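PDB 6UI5: 2-polyprenyl-6-methoxyphenol hydroxylase-like FAD-dependent oxidoreductase from Streptomyces sp. NRRL 11266, which binds flavin-adenine dinucleotide and belongs to the FAD-dependent aromatic-ring hydroxylase family, with a Rossmann-type FAD domain and a thioredoxin-like C-terminal domain. Local coordinates for residues Gln273-Arg278 / Leu323-His328; Ala304-Trp309 / Leu467-Gly472. All blocks are in the same frame, centred on the assembly; numbering follows the deposited sequence.

Contact 1 (Gln273-Arg278 / Leu323-His328)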
# COMPACT_ATOMS: atom_id res chain seq x y z
N GLN A 273 -22.48 12.62 5.58
CA GLN A 273 -23.68 12.57 4.75
C GLN A 273 -23.60 13.75 3.79
O GLN A 273 -23.68 14.89 4.24
CB GLN A 273 -24.96 12.64 5.60
CG GLN A 273 -25.14 11.48 6.54
CD GLN A 273 -25.23 10.15 5.79
OE1 GLN A 273 -25.75 10.10 4.67
NE2 GLN A 273 -24.72 9.08 6.39
N TYR A 274 -23.43 13.50 2.48
CA TYR A 274 -23.44 14.65 1.58
C TYR A 274 -24.84 15.16 1.34
O TYR A 274 -25.01 16.11 0.56
CB TYR A 274 -22.81 14.35 0.21
CG TYR A 274 -21.34 14.00 0.16
CD1 TYR A 274 -20.63 13.69 1.30
CD2 TYR A 274 -20.66 13.99 -1.05
CE1 TYR A 274 -19.29 13.35 1.25
CE2 TYR A 274 -19.30 13.65 -1.12
CZ TYR A 274 -18.63 13.32 0.04
OH TYR A 274 -17.29 12.97 -0.00
N ARG A 275 -25.84 14.56 1.98
CA ARG A 275 -27.23 14.97 1.80
C ARG A 275 -27.99 14.83 3.11
O ARG A 275 -27.85 13.82 3.81
CB ARG A 275 -27.92 14.12 0.74
CG ARG A 275 -29.38 14.45 0.63
CD ARG A 275 -30.25 13.30 0.15
NE ARG A 275 -31.61 13.82 -0.03
CZ ARG A 275 -32.61 13.16 -0.60
NH1 ARG A 275 -32.44 11.92 -1.04
NH2 ARG A 275 -33.79 13.75 -0.71
N LYS A 276 -28.81 15.83 3.44
CA LYS A 276 -29.74 15.72 4.55
C LYS A 276 -31.10 16.25 4.08
O LYS A 276 -31.55 17.30 4.51
CB LYS A 276 -29.25 16.44 5.80
CG LYS A 276 -30.20 16.31 7.00
CD LYS A 276 -29.59 16.71 8.36
CE LYS A 276 -28.17 16.15 8.55
NZ LYS A 276 -27.97 14.68 8.82
N GLY A 277 -31.74 15.53 3.16
CA GLY A 277 -33.08 15.83 2.69
C GLY A 277 -33.34 17.29 2.36
O GLY A 277 -33.61 18.09 3.26
N ARG A 278 -33.28 17.63 1.08
CA ARG A 278 -33.43 19.00 0.56
C ARG A 278 -32.17 19.84 0.74
O ARG A 278 -32.03 20.87 0.08
CB ARG A 278 -34.62 19.73 1.19
CG ARG A 278 -35.95 19.10 0.94
CD ARG A 278 -36.72 19.91 -0.08
NE ARG A 278 -38.01 19.28 -0.37
CZ ARG A 278 -38.67 19.40 -1.52
NH1 ARG A 278 -38.16 20.13 -2.51
NH2 ARG A 278 -39.83 18.79 -1.67
N LEU A 323 -33.17 8.24 -6.69
CA LEU A 323 -32.10 8.77 -7.53
C LEU A 323 -31.25 9.81 -6.80
O LEU A 323 -30.01 9.77 -6.88
CB LEU A 323 -32.69 9.35 -8.82
CG LEU A 323 -31.74 10.16 -9.69
CD1 LEU A 323 -30.73 9.25 -10.39
CD2 LEU A 323 -32.53 10.98 -10.71
N LEU A 324 -31.87 10.73 -6.05
CA LEU A 324 -31.05 11.69 -5.31
C LEU A 324 -30.26 11.03 -4.19
O LEU A 324 -29.24 11.59 -3.76
CB LEU A 324 -31.89 12.83 -4.74
CG LEU A 324 -32.46 13.83 -5.76
CD1 LEU A 324 -33.65 14.58 -5.15
CD2 LEU A 324 -31.38 14.80 -6.27
N ASP A 325 -30.70 9.87 -3.71
CA ASP A 325 -29.92 9.22 -2.67
C ASP A 325 -28.65 8.61 -3.24
O ASP A 325 -27.74 8.26 -2.48
CB ASP A 325 -30.76 8.16 -1.95
CG ASP A 325 -31.74 8.78 -0.95
OD1 ASP A 325 -31.43 9.83 -0.34
OD2 ASP A 325 -32.83 8.20 -0.77
N SER A 326 -28.58 8.46 -4.57
CA SER A 326 -27.37 7.97 -5.19
C SER A 326 -26.31 9.05 -5.26
O SER A 326 -25.12 8.73 -5.47
CB SER A 326 -27.65 7.43 -6.59
OG SER A 326 -27.78 8.47 -7.55
N TYR A 327 -26.70 10.32 -5.10
CA TYR A 327 -25.69 11.36 -4.94
C TYR A 327 -24.74 11.00 -3.81
O TYR A 327 -23.53 10.81 -4.03
CB TYR A 327 -26.34 12.71 -4.71
CG TYR A 327 -25.34 13.78 -4.38
CD1 TYR A 327 -24.47 14.26 -5.36
CD2 TYR A 327 -25.24 14.31 -3.10
CE1 TYR A 327 -23.55 15.23 -5.07
CE2 TYR A 327 -24.32 15.30 -2.81
CZ TYR A 327 -23.48 15.74 -3.80
OH TYR A 327 -22.55 16.70 -3.54
N HIS A 328 -25.27 10.84 -2.58
CA HIS A 328 -24.38 10.47 -1.48
C HIS A 328 -23.62 9.18 -1.78
O HIS A 328 -22.40 9.10 -1.57
CB HIS A 328 -25.13 10.31 -0.16
CG HIS A 328 -24.25 9.75 0.92
ND1 HIS A 328 -23.50 10.55 1.76
CD2 HIS A 328 -23.92 8.46 1.23
CE1 HIS A 328 -22.79 9.78 2.58
NE2 HIS A 328 -23.03 8.51 2.28

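Contact 2 (Ala304-Trp309 / Leu467-Gly472)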
# COMPACT_ATOMS: atom_id res chain seq x y z
N ALA A 304 -20.61 18.24 -8.75
CA ALA A 304 -21.70 19.00 -9.35
C ALA A 304 -22.27 18.29 -10.56
O ALA A 304 -23.48 18.32 -10.80
CB ALA A 304 -21.22 20.41 -9.74
N VAL A 305 -21.40 17.68 -11.36
CA VAL A 305 -21.89 16.97 -12.54
C VAL A 305 -22.78 15.82 -12.11
O VAL A 305 -23.86 15.61 -12.67
CB VAL A 305 -20.70 16.54 -13.41
CG1 VAL A 305 -21.14 15.65 -14.55
CG2 VAL A 305 -19.99 17.80 -13.96
N ASN A 306 -22.40 15.12 -11.03
CA ASN A 306 -23.26 14.07 -10.49
C ASN A 306 -24.59 14.63 -10.01
O ASN A 306 -25.65 14.08 -10.33
CB ASN A 306 -22.55 13.35 -9.35
CG ASN A 306 -23.32 12.12 -8.90
OD1 ASN A 306 -24.39 12.24 -8.30
ND2 ASN A 306 -22.80 10.93 -9.21
N LEU A 307 -24.57 15.73 -9.24
CA LEU A 307 -25.81 16.16 -8.58
C LEU A 307 -26.70 17.00 -9.48
O LEU A 307 -27.93 16.90 -9.39
CB LEU A 307 -25.49 16.93 -7.30
CG LEU A 307 -26.70 17.54 -6.63
CD1 LEU A 307 -27.61 16.43 -6.20
CD2 LEU A 307 -26.29 18.41 -5.45
N GLY A 308 -26.12 17.84 -10.34
CA GLY A 308 -26.94 18.50 -11.33
C GLY A 308 -27.30 17.51 -12.43
O GLY A 308 -26.41 16.97 -13.11
N TRP A 309 -28.61 17.27 -12.55
CA TRP A 309 -29.31 16.35 -13.45
C TRP A 309 -30.20 15.49 -12.55
O TRP A 309 -31.42 15.42 -12.77
CB TRP A 309 -28.40 15.52 -14.39
CG TRP A 309 -27.84 14.13 -13.93
CD1 TRP A 309 -26.56 13.86 -13.54
CD2 TRP A 309 -28.54 12.87 -13.88
NE1 TRP A 309 -26.42 12.52 -13.20
CE2 TRP A 309 -27.62 11.90 -13.41
CE3 TRP A 309 -29.85 12.48 -14.18
CZ2 TRP A 309 -27.98 10.55 -13.24
CZ3 TRP A 309 -30.20 11.13 -14.01
CH2 TRP A 309 -29.26 10.18 -13.55
N LEU A 467 -25.27 3.01 -23.22
CA LEU A 467 -26.17 4.00 -22.66
C LEU A 467 -25.42 4.86 -21.65
O LEU A 467 -24.80 4.33 -20.72
CB LEU A 467 -27.38 3.34 -22.01
CG LEU A 467 -28.38 4.23 -21.29
CD1 LEU A 467 -29.31 5.02 -22.26
CD2 LEU A 467 -29.18 3.36 -20.27
N LEU A 468 -25.43 6.18 -21.86
CA LEU A 468 -24.73 7.09 -20.96
C LEU A 468 -25.74 7.86 -20.14
O LEU A 468 -26.71 8.40 -20.68
CB LEU A 468 -23.85 8.08 -21.72
CG LEU A 468 -22.93 7.45 -22.76
CD1 LEU A 468 -22.27 8.57 -23.61
CD2 LEU A 468 -21.88 6.54 -22.11
N ARG A 469 -25.54 7.86 -18.83
CA ARG A 469 -26.28 8.79 -17.98
C ARG A 469 -25.85 10.24 -18.23
O ARG A 469 -24.78 10.51 -18.78
CB ARG A 469 -26.08 8.44 -16.51
CG ARG A 469 -26.02 6.93 -16.22
CD ARG A 469 -26.10 6.75 -14.72
NE ARG A 469 -25.27 7.75 -14.01
CZ ARG A 469 -24.94 7.68 -12.72
NH1 ARG A 469 -25.38 6.67 -11.94
NH2 ARG A 469 -24.17 8.64 -12.20
N PRO A 470 -26.71 11.19 -17.86
CA PRO A 470 -26.41 12.60 -18.17
C PRO A 470 -25.06 13.08 -17.64
O PRO A 470 -24.54 14.07 -18.17
CB PRO A 470 -27.57 13.36 -17.51
CG PRO A 470 -28.71 12.39 -17.51
CD PRO A 470 -28.06 11.04 -17.27
N ASP A 471 -24.48 12.42 -16.65
CA ASP A 471 -23.15 12.77 -16.20
C ASP A 471 -22.05 12.00 -16.93
O ASP A 471 -20.91 11.97 -16.46
CB ASP A 471 -23.06 12.57 -14.69
CG ASP A 471 -23.42 11.16 -14.26
OD1 ASP A 471 -23.49 10.27 -15.12
OD2 ASP A 471 -23.58 10.95 -13.03
N GLY A 472 -22.36 11.37 -18.06
CA GLY A 472 -21.38 10.66 -18.85
C GLY A 472 -21.11 9.21 -18.47
O GLY A 472 -20.33 8.54 -19.16

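Contact 1 (Gln273-Arg278 / Leu323-His328)
Polar and aromatic contacts join Tyr274 and Arg275 to His328, Tyr327 and Asp325 where the loop between strands 257-271 and 279-281 passes the N-terminal part of helix 325-346 and the residues just before it. Both segments belong to the Rossmann-type FAD domain, and strand 279-281, which this loop enters, is an outermost strand of its five-stranded parallel sheet. The loop is held through its backbone: Tyr274 N donates to His328 ND1 over 3.0 Å, nearly straight at 164°, with the donor lying almost in the imidazole plane. This bond would hold the imidazole in its rotation and uses ND1 as the acceptor. His328 reaches the amide because its CG stands anti to the backbone N (chi1 172°). The same imidazole turns its edge toward the Tyr274 ring face, the planes at 83° in an offset edge-to-face pair, while Gln273 OE1 sits over one imidazole face, 3.6 Å from His328 CE1. Tyr327, also buried, packs against Tyr274, with Tyr327 CE2 3.5 Å from Tyr274 CB and the side chains crossing at about a right angle. Both hydroxyls have partners beyond the contact, Tyr274 OH at Asn270 OD1 and Tyr327 OH at Ile281 O. His332, further along the helix, meets both the His328 and Tyr274 rings. Toward the more exposed end, Arg275 NH1 pairs with Asp325 OD1 in a salt bridge whose very short modelled distance leaves its exact geometry doubtful. One guanidinium face rests on Leu324, whose CB is 3.8 Å from Arg275 NH1.

Contact 2 (Ala304-Trp309 / Leu467-Gly472)
One face of the Trp309 indole is covered by the ring of Pro470, whose CD stands 3.7 Å above the centroid of the six-membered ring and only 5° off its normal, a CH-pi contact. Pro470 CG continues this cover, 3.5 Å from Trp309 CE3. Val305 O lies in plane at the indole edge; Trp309 NE1 makes a weak hydrogen bond of 3.2 Å to Asp471 OD2, which is tilted out of the indole plane toward the face that Pro470 covers. The Arg469 guanidinium presents one face to Trp309 CZ2, and its edge carries Asp471: NE and NH2 grip the carboxylate side-on, one oxygen each, with Arg469 NH2 at 2.5 Å from Asp471 OD2 on its syn lone pair. This pairing is made within a type I beta turn, Arg469 to Gly472, that leaves strand 465-468 of the thioredoxin-like C-terminal domain and packs on helix 295-316 of the FAD domain. Asp471 CG lies between its own backbone N and carbonyl carbon (chi1 56°), which folds the carboxylate back to Arg469 and leaves CB against the helix, 3.6 Å from Val305 CG1. The buried charges are shared further: Glu330 of helix 325-346 forms a salt bridge with Arg469 NH1 and accepts from Asn306 ND2, while Asn306 OD1 accepts from Lys310 NZ. Asn306 ND2 itself remains 3.9 Å from Asp471 OD2.

Contacts 1 and 2 have centres about 15 Å apart and meet where helix 295-316 packs on helix 325-346 and the residues leading into it; the two helices follow each other in the chain. Their segments alternate in sequence: 273-278, then 304-309, 323-328 and finally 467-472. Contact 1 stays within the FAD domain, whereas contact 2 reaches from it to the thioredoxin-like C-terminal domain. Between them lies direct packing, with Tyr327 CE1 3.4 Å from Leu307 CB and Leu323 CD1 3.6 Å from Trp309 CH2. Helix 295-316 thus touches the turn of the C-terminal domain and also packs against Tyr327 of contact 1.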